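Local coordinates for cell division control protein Cdc48 (Mycobacterium smegmatis, PDB 5E7P) that probably binds and hydrolyses ATP as a Cdc48-type AAA ATPase, and carries ADP in two nucleotide pockets of its chain, at residues T25-T30 with P75-G80; V39-P44 with L463-P468; E45-L50 with A68-A73. One frame throughout, in Å; residues are numbered along the deposited sequence.

Contact 1. Residues T25-T30 with P75-G80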
loop_
_atom_site.group_PDB
_atom_site.type_symbol
_atom_site.label_atom_id
_atom_site.label_comp_id
_atom_site.label_asym_id
_atom_site.label_seq_id
_atom_site.Cartn_x
_atom_site.Cartn_y
_atom_site.Cartn_z
ATOM N N THR A 25 -26.013 8.189 -16.291
ATOM C CA THR A 25 -26.083 9.549 -16.808
ATOM C C THR A 25 -24.958 10.368 -16.186
ATOM O O THR A 25 -24.775 10.365 -14.969
ATOM C CB THR A 25 -27.438 10.208 -16.489
ATOM O OG1 THR A 25 -28.503 9.319 -16.851
ATOM C CG2 THR A 25 -27.589 11.517 -17.252
ATOM N N ALA A 26 -24.198 11.064 -17.025
ATOM C CA ALA A 26 -23.054 11.835 -16.554
ATOM C C ALA A 26 -23.404 13.308 -16.387
ATOM O O ALA A 26 -23.554 14.032 -17.371
ATOM C CB ALA A 26 -21.879 11.674 -17.505
ATOM N N ARG A 27 -23.534 13.747 -15.139
ATOM C CA ARG A 27 -23.810 15.150 -14.852
ATOM C C ARG A 27 -22.548 15.884 -14.409
ATOM O O ARG A 27 -21.676 15.306 -13.762
ATOM C CB ARG A 27 -24.904 15.286 -13.792
ATOM C CG ARG A 27 -26.222 14.635 -14.182
ATOM C CD ARG A 27 -27.353 15.082 -13.267
ATOM N NE ARG A 27 -26.938 15.134 -11.867
ATOM C CZ ARG A 27 -27.763 15.362 -10.849
ATOM N NH1 ARG A 27 -27.297 15.394 -9.608
ATOM N NH2 ARG A 27 -29.057 15.555 -11.074
ATOM N N LEU A 28 -22.460 17.161 -14.765
ATOM C CA LEU A 28 -21.296 17.976 -14.444
ATOM C C LEU A 28 -21.246 18.307 -12.956
ATOM O O LEU A 28 -22.176 18.902 -12.411
ATOM C CB LEU A 28 -21.309 19.263 -15.279
ATOM C CG LEU A 28 -20.086 20.189 -15.279
ATOM C CD1 LEU A 28 -20.168 21.236 -14.175
ATOM C CD2 LEU A 28 -18.791 19.392 -15.168
ATOM N N ASN A 29 -20.155 17.917 -12.305
ATOM C CA ASN A 29 -19.937 18.259 -10.907
ATOM C C ASN A 29 -19.702 19.759 -10.783
ATOM O O ASN A 29 -18.708 20.283 -11.286
ATOM C CB ASN A 29 -18.748 17.479 -10.341
ATOM C CG ASN A 29 -18.720 17.474 -8.822
ATOM O OD1 ASN A 29 -19.124 18.442 -8.178
ATOM N ND2 ASN A 29 -18.242 16.378 -8.243
ATOM N N THR A 30 -20.622 20.445 -10.116
ATOM C CA THR A 30 -20.591 21.903 -10.042
ATOM C C THR A 30 -19.710 22.435 -8.911
ATOM O O THR A 30 -19.368 23.618 -8.889
ATOM C CB THR A 30 -22.010 22.482 -9.889
ATOM O OG1 THR A 30 -22.647 21.890 -8.748
ATOM C CG2 THR A 30 -22.840 22.193 -11.131
ATOM N N PRO A 75 -25.734 13.119 -0.778
ATOM C CA PRO A 75 -27.190 12.969 -0.867
ATOM C C PRO A 75 -27.763 13.846 -1.974
ATOM O O PRO A 75 -27.206 14.902 -2.271
ATOM C CB PRO A 75 -27.676 13.452 0.502
ATOM C CG PRO A 75 -26.595 14.355 0.991
ATOM C CD PRO A 75 -25.318 13.761 0.480
ATOM N N GLY A 76 -28.861 13.407 -2.578
ATOM C CA GLY A 76 -29.478 14.157 -3.654
ATOM C C GLY A 76 -29.011 13.683 -5.015
ATOM O O GLY A 76 -29.388 14.245 -6.045
ATOM N N VAL A 77 -28.182 12.644 -5.021
ATOM C CA VAL A 77 -27.706 12.057 -6.268
ATOM C C VAL A 77 -28.258 10.646 -6.439
ATOM O O VAL A 77 -27.831 9.717 -5.750
ATOM C CB VAL A 77 -26.168 12.018 -6.334
ATOM C CG1 VAL A 77 -25.709 11.466 -7.678
ATOM C CG2 VAL A 77 -25.594 13.405 -6.097
ATOM N N PRO A 78 -29.216 10.486 -7.364
ATOM C CA PRO A 78 -29.860 9.195 -7.629
ATOM C C PRO A 78 -28.862 8.158 -8.130
ATOM O O PRO A 78 -27.823 8.526 -8.678
ATOM C CB PRO A 78 -30.878 9.530 -8.725
ATOM C CG PRO A 78 -30.365 10.780 -9.359
ATOM C CD PRO A 78 -29.726 11.548 -8.246
ATOM N N ALA A 79 -29.187 6.882 -7.946
ATOM C CA ALA A 79 -28.284 5.786 -8.291
ATOM C C ALA A 79 -27.889 5.757 -9.767
ATOM O O ALA A 79 -26.827 5.249 -10.119
ATOM C CB ALA A 79 -28.888 4.450 -7.873
ATOM N N GLY A 80 -28.742 6.306 -10.626
ATOM C CA GLY A 80 -28.492 6.289 -12.055
ATOM C C GLY A 80 -27.667 7.461 -12.555
ATOM O O GLY A 80 -27.543 7.670 -13.761
#

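Contact 2. Residues V39-P44 with L463-P468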
loop_
_atom_site.group_PDB
_atom_site.type_symbol
_atom_site.label_atom_id
_atom_site.label_comp_id
_atom_site.label_asym_id
_atom_site.label_seq_id
_atom_site.Cartn_x
_atom_site.Cartn_y
_atom_site.Cartn_z
ATOM N N VAL A 39 -11.536 12.553 -9.261
ATOM C CA VAL A 39 -12.576 11.859 -8.510
ATOM C C VAL A 39 -13.931 11.919 -9.207
ATOM O O VAL A 39 -14.410 12.996 -9.563
ATOM C CB VAL A 39 -12.711 12.435 -7.079
ATOM C CG1 VAL A 39 -13.960 11.890 -6.396
ATOM C CG2 VAL A 39 -11.460 12.132 -6.256
ATOM N N VAL A 40 -14.544 10.755 -9.401
ATOM C CA VAL A 40 -15.894 10.673 -9.947
ATOM C C VAL A 40 -16.871 10.200 -8.864
ATOM O O VAL A 40 -16.591 9.246 -8.138
ATOM C CB VAL A 40 -15.948 9.748 -11.189
ATOM C CG1 VAL A 40 -15.378 8.373 -10.864
ATOM C CG2 VAL A 40 -17.369 9.638 -11.723
ATOM N N ARG A 41 -18.007 10.882 -8.747
ATOM C CA ARG A 41 -18.973 10.586 -7.690
ATOM C C ARG A 41 -20.028 9.560 -8.115
ATOM O O ARG A 41 -20.804 9.789 -9.045
ATOM C CB ARG A 41 -19.649 11.871 -7.202
ATOM C CG ARG A 41 -18.722 12.850 -6.497
ATOM C CD ARG A 41 -18.328 12.347 -5.118
ATOM N NE ARG A 41 -17.337 13.213 -4.484
ATOM C CZ ARG A 41 -16.638 12.883 -3.401
ATOM N NH1 ARG A 41 -16.819 11.702 -2.824
ATOM N NH2 ARG A 41 -15.752 13.731 -2.896
ATOM N N LEU A 42 -20.051 8.432 -7.413
ATOM C CA LEU A 42 -20.989 7.358 -7.708
ATOM C C LEU A 42 -21.857 7.038 -6.498
ATOM O O LEU A 42 -21.410 7.143 -5.356
ATOM C CB LEU A 42 -20.233 6.100 -8.142
ATOM C CG LEU A 42 -19.422 6.191 -9.435
ATOM C CD1 LEU A 42 -18.553 4.957 -9.616
ATOM C CD2 LEU A 42 -20.352 6.371 -10.620
ATOM N N HIS A 43 -23.101 6.650 -6.754
ATOM C CA HIS A 43 -23.991 6.189 -5.700
ATOM C C HIS A 43 -23.440 4.885 -5.134
ATOM O O HIS A 43 -22.855 4.088 -5.866
ATOM C CB HIS A 43 -25.397 5.972 -6.259
ATOM C CG HIS A 43 -26.453 5.832 -5.208
ATOM N ND1 HIS A 43 -26.702 4.646 -4.554
ATOM C CD2 HIS A 43 -27.326 6.733 -4.696
ATOM C CE1 HIS A 43 -27.682 4.820 -3.685
ATOM N NE2 HIS A 43 -28.077 6.078 -3.752
ATOM N N PRO A 44 -23.604 4.671 -3.821
ATOM C CA PRO A 44 -23.126 3.439 -3.182
ATOM C C PRO A 44 -23.695 2.170 -3.817
ATOM O O PRO A 44 -23.027 1.136 -3.817
ATOM C CB PRO A 44 -23.632 3.579 -1.747
ATOM C CG PRO A 44 -23.686 5.048 -1.521
ATOM C CD PRO A 44 -24.096 5.650 -2.835
ATOM N N LEU A 463 -10.511 15.097 3.348
ATOM C CA LEU A 463 -10.679 13.649 3.444
ATOM C C LEU A 463 -11.694 13.104 2.437
ATOM O O LEU A 463 -11.724 11.903 2.168
ATOM C CB LEU A 463 -11.085 13.251 4.866
ATOM C CG LEU A 463 -10.102 13.613 5.981
ATOM C CD1 LEU A 463 -10.584 13.085 7.322
ATOM C CD2 LEU A 463 -8.714 13.084 5.667
ATOM N N THR A 464 -12.522 13.985 1.885
ATOM C CA THR A 464 -13.525 13.565 0.911
ATOM C C THR A 464 -12.944 13.418 -0.496
ATOM O O THR A 464 -13.606 12.887 -1.388
ATOM C CB THR A 464 -14.720 14.541 0.856
ATOM O OG1 THR A 464 -14.315 15.765 0.230
ATOM C CG2 THR A 464 -15.252 14.829 2.257
ATOM N N VAL A 465 -11.712 13.884 -0.699
ATOM C CA VAL A 465 -11.102 13.857 -2.030
ATOM C C VAL A 465 -9.711 13.218 -2.092
ATOM O O VAL A 465 -9.215 12.911 -3.177
ATOM C CB VAL A 465 -11.021 15.270 -2.650
ATOM C CG1 VAL A 465 -12.411 15.793 -2.975
ATOM C CG2 VAL A 465 -10.281 16.222 -1.719
ATOM N N ILE A 466 -9.078 13.020 -0.941
ATOM C CA ILE A 466 -7.728 12.460 -0.918
ATOM C C ILE A 466 -7.728 10.952 -0.683
ATOM O O ILE A 466 -8.132 10.479 0.379
ATOM C CB ILE A 466 -6.847 13.135 0.148
ATOM C CG1 ILE A 466 -6.713 14.630 -0.143
ATOM C CG2 ILE A 466 -5.476 12.474 0.198
ATOM C CD1 ILE A 466 -6.162 14.936 -1.520
ATOM N N ARG A 467 -7.268 10.201 -1.678
ATOM C CA ARG A 467 -7.169 8.755 -1.542
ATOM C C ARG A 467 -5.828 8.354 -0.947
ATOM O O ARG A 467 -4.775 8.739 -1.459
ATOM C CB ARG A 467 -7.364 8.059 -2.890
ATOM C CG ARG A 467 -7.270 6.545 -2.792
ATOM C CD ARG A 467 -7.558 5.854 -4.108
ATOM N NE ARG A 467 -6.519 6.081 -5.108
ATOM C CZ ARG A 467 -6.444 5.423 -6.262
ATOM N NH1 ARG A 467 -7.344 4.495 -6.551
ATOM N NH2 ARG A 467 -5.470 5.687 -7.124
ATOM N N PRO A 468 -5.862 7.576 0.146
ATOM C CA PRO A 468 -4.633 7.036 0.731
ATOM C C PRO A 468 -3.936 6.114 -0.258
ATOM O O PRO A 468 -4.600 5.373 -0.986
ATOM C CB PRO A 468 -5.132 6.245 1.944
ATOM C CG PRO A 468 -6.570 5.969 1.661
ATOM C CD PRO A 468 -7.064 7.145 0.879
HETATM O O HOH W 1 -15.690 10.284 -1.131
#

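Contact 3. Residues E45-L50 with A68-A73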
loop_
_atom_site.group_PDB
_atom_site.type_symbol
_atom_site.label_atom_id
_atom_site.label_comp_id
_atom_site.label_asym_id
_atom_site.label_seq_id
_atom_site.Cartn_x
_atom_site.Cartn_y
_atom_site.Cartn_z
ATOM N N GLU A 45 -24.912 2.249 -4.347
ATOM C CA GLU A 45 -25.525 1.094 -4.993
ATOM C C GLU A 45 -24.763 0.702 -6.258
ATOM O O GLU A 45 -24.681 -0.478 -6.604
ATOM C CB GLU A 45 -26.996 1.356 -5.316
ATOM C CG GLU A 45 -27.706 0.146 -5.894
ATOM C CD GLU A 45 -29.196 0.354 -6.039
ATOM O OE1 GLU A 45 -29.689 1.447 -5.691
ATOM O OE2 GLU A 45 -29.875 -0.586 -6.499
ATOM N N VAL A 46 -24.202 1.697 -6.939
ATOM C CA VAL A 46 -23.363 1.446 -8.105
ATOM C C VAL A 46 -22.090 0.720 -7.682
ATOM O O VAL A 46 -21.677 -0.250 -8.317
ATOM C CB VAL A 46 -22.999 2.753 -8.834
ATOM C CG1 VAL A 46 -22.054 2.475 -9.995
ATOM C CG2 VAL A 46 -24.256 3.452 -9.321
ATOM N N LEU A 47 -21.480 1.194 -6.598
ATOM C CA LEU A 47 -20.284 0.568 -6.047
ATOM C C LEU A 47 -20.558 -0.885 -5.679
ATOM O O LEU A 47 -19.735 -1.766 -5.926
ATOM C CB LEU A 47 -19.796 1.333 -4.815
ATOM C CG LEU A 47 -19.348 2.782 -5.011
ATOM C CD1 LEU A 47 -18.935 3.393 -3.677
ATOM C CD2 LEU A 47 -18.208 2.867 -6.015
ATOM N N ALA A 48 -21.725 -1.127 -5.093
ATOM C CA ALA A 48 -22.124 -2.476 -4.713
ATOM C C ALA A 48 -22.387 -3.346 -5.945
ATOM O O ALA A 48 -21.959 -4.498 -6.005
ATOM C CB ALA A 48 -23.350 -2.429 -3.816
ATOM N N ALA A 49 -23.084 -2.785 -6.928
ATOM C CA ALA A 49 -23.422 -3.512 -8.151
ATOM C C ALA A 49 -22.184 -3.847 -8.975
ATOM O O ALA A 49 -22.116 -4.896 -9.617
ATOM C CB ALA A 49 -24.410 -2.709 -8.989
ATOM N N LEU A 50 -21.208 -2.949 -8.955
ATOM C CA LEU A 50 -19.974 -3.152 -9.701
ATOM C C LEU A 50 -18.999 -4.071 -8.967
ATOM O O LEU A 50 -18.086 -4.631 -9.573
ATOM C CB LEU A 50 -19.310 -1.811 -10.014
ATOM C CG LEU A 50 -20.053 -0.934 -11.022
ATOM C CD1 LEU A 50 -19.290 0.363 -11.257
ATOM C CD2 LEU A 50 -20.273 -1.687 -12.334
ATOM N N ALA A 68 -10.986 7.047 -13.506
ATOM C CA ALA A 68 -11.038 7.950 -12.368
ATOM C C ALA A 68 -11.230 7.165 -11.078
ATOM O O ALA A 68 -11.528 5.973 -11.108
ATOM C CB ALA A 68 -12.153 8.970 -12.550
ATOM N N VAL A 69 -11.051 7.842 -9.948
ATOM C CA VAL A 69 -11.226 7.223 -8.640
ATOM C C VAL A 69 -12.676 7.348 -8.186
ATOM O O VAL A 69 -13.246 8.442 -8.192
ATOM C CB VAL A 69 -10.301 7.870 -7.587
ATOM C CG1 VAL A 69 -10.561 7.284 -6.200
ATOM C CG2 VAL A 69 -8.843 7.692 -7.986
ATOM N N ALA A 70 -13.275 6.227 -7.798
ATOM C CA ALA A 70 -14.664 6.236 -7.353
ATOM C C ALA A 70 -14.802 6.827 -5.956
ATOM O O ALA A 70 -14.308 6.264 -4.978
ATOM C CB ALA A 70 -15.259 4.838 -7.398
ATOM N N GLY A 71 -15.472 7.970 -5.873
ATOM C CA GLY A 71 -15.811 8.567 -4.596
ATOM C C GLY A 71 -17.309 8.481 -4.385
ATOM O O GLY A 71 -18.077 8.558 -5.344
ATOM N N VAL A 72 -17.733 8.311 -3.137
ATOM C CA VAL A 72 -19.154 8.186 -2.835
ATOM C C VAL A 72 -19.885 9.510 -3.048
ATOM O O VAL A 72 -19.463 10.554 -2.546
ATOM C CB VAL A 72 -19.390 7.677 -1.399
ATOM C CG1 VAL A 72 -20.874 7.695 -1.064
ATOM C CG2 VAL A 72 -18.822 6.276 -1.237
ATOM N N ALA A 73 -20.977 9.459 -3.806
ATOM C CA ALA A 73 -21.773 10.645 -4.087
ATOM C C ALA A 73 -22.532 11.093 -2.848
ATOM O O ALA A 73 -22.964 10.269 -2.041
ATOM C CB ALA A 73 -22.739 10.376 -5.229
#

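Contact 1. Residues T25-T30 with P75-G80
Arg-27 reaches across to the loop before strand 81-84 and lays the end of its long side chain over Gly-76 and Val-77. Arg-27 NH1 lies 4.4 Å from Val-77 CG2, and the methyl stands oblique to the guanidinium. The carbonyl O of Gly-76 stands 4.3 Å from the same NH1, too far for a hydrogen bond, so this is loose packing with perhaps a weak electrostatic pull. CG is anti to the carbonyl carbon (chi1 -59°) and the chain bends at chi3, which carries the charged end out over the loop while the side chain also touches Thr-81 and Leu-83. Arginine suits a partly exposed place like this, where its hydrocarbon part can cover apolar neighbours and its charge can stay near solvent. Gly-76 has a positive phi, a backbone shape that comes easily to a residue without CB.

At the other end the backbones themselves meet. Thr-25 N donates to Gly-80 O across 3.0 Å, and the N-H points almost straight at the acceptor (175°). Thr-25 has OG1 beside its backbone N, and Thr-25 OG1 therefore passes 3.6 Å from Gly-80 O, a contact of packing only. A beta-branched residue fits an extended strand, and Gly-80 takes part through its carbonyl. Between the two touching residues Ala-26 turns the other way, its small methyl packing on Leu-84 and Leu-89.

The Thr-25 bond belongs to a ladder: Thr-25 also pairs with Ala-82, and Arg-27 with Ala-82 and Leu-84. Thr-25 and Arg-27, every second residue, thus each bridge two residues of the partner segment, the pattern of parallel pairing; Ala-26 between them bonds to Asn-97 and Ala-98 on its other side. Such pairing fits the double-psi beta-barrel expected of a Cdc48 N-terminal domain.

Contact 2. Residues V39-P44 with L463-P468
This is a buried contact between domains: strand 39-42 of the Cdc48 N-terminal domain, probably a double-psi beta-barrel, meets the loop that follows helix 456-462 on the way to the second AAA module. Arg-41 supplies its hydrogen bond. The side chain bends at chi2 (-72°), which swings its guanidinium off the strand and toward the loop, where Arg-41 NH2 donates to Thr-464 O at 2.8 Å. The bond is somewhat bent, 147° at the hydrogen, and the donor sits above the carbonyl plane. The same NH2 forms a salt bridge with Asp-34, and NH1 binds Val-72 O, so bonds at NH1 and NH2 fix the rotation of the flat group and probably help to offset its buried charge.

Apolar valines close round it. Val-465 CG1 packs 3.9 Å from Arg-41 NH2, while its side chain also rests on Glu-436 and Arg-440 of helix 427-448. Thr-464 turns its hydroxyl back to Gly-461 O, a local bond that probably helps hold the turn. Val-39 spreads its two methyls: CG2 touches Val-465 O at 3.9 Å, and CG1 lies 4.0 Å above one face of the Arg-41 guanidinium, toward its rim.

Contact 3. Residues E45-L50 with A68-A73
Leu-47 is the residue of helix 44-50 that meets Ala-70 and Val-72 of strand 65-72, and the helix approaches it through two residues turned elsewhere. Glu-45 starts the segment with its backbone N capped by His-43 ND1, the side chain of the N-cap residue; its own side chain packs on Ala-704 and Met-705 of helix 690-707. Val-46 follows, a compact branched group lying on Leu-22 and Leu-24 of strand 22-28 and on Met-705.

Leu-47 comes next and points at the strand. CG is anti to the carbonyl carbon (chi1 -63°) and chi2 is extended, a common leucine shape that holds the terminal fork out from the helix. The two prongs divide the strand between them: Leu-47 CD2 rests on Ala-70 CB at 3.8 Å, and Leu-47 CD1 on Val-72 CG2, also at 3.8 Å. A helix packed on a sheet by such apolar contacts belongs to the core of the Cdc48 N-terminal domain, whose sheet is consistent with a double-psi beta-barrel. Alternation along the strand explains the choice of residues. Ala-70 faces the helix with a methyl short enough to let the leucine come close, Gly-71 after it holds a position that faces away from the helix, and Val-72 brings its branched group crosswise to Leu-47, at about a right angle.

Beyond the leucine the helix closes its turn. Ala-49 N donates to Glu-45 O at 2.8 Å, and its small methyl touches Leu-22 and Met-702. Leu-50 N in turn binds Val-46 O at 2.8 Å, and Leu-50 O at the last turn accepts a hydrogen bond from Ser-20 OG.

All three contacts gather round one mixed sheet of the N-terminal domain, their centres 9 to 13 Å apart, with contacts 2 and 3 the nearest pair. Strand 81-84 lies between strands 22-28 and 39-42, the backbone bond of Arg-41 with Leu-83 closing the barrel. Along the chain, contact 3 falls within the span of contact 1 and of contact 2, whereas contacts 1 and 2 interlace. Backbone pairing of Leu-42 with Ala-73 and of Val-40 with Gly-71 joins contacts 2 and 3 directly; His-43 packs on Val-77 and Ala-79 of contact 1. Contacts 1 and 3 are internal to the domain, while contact 2 ties it to the chain between the AAA modules.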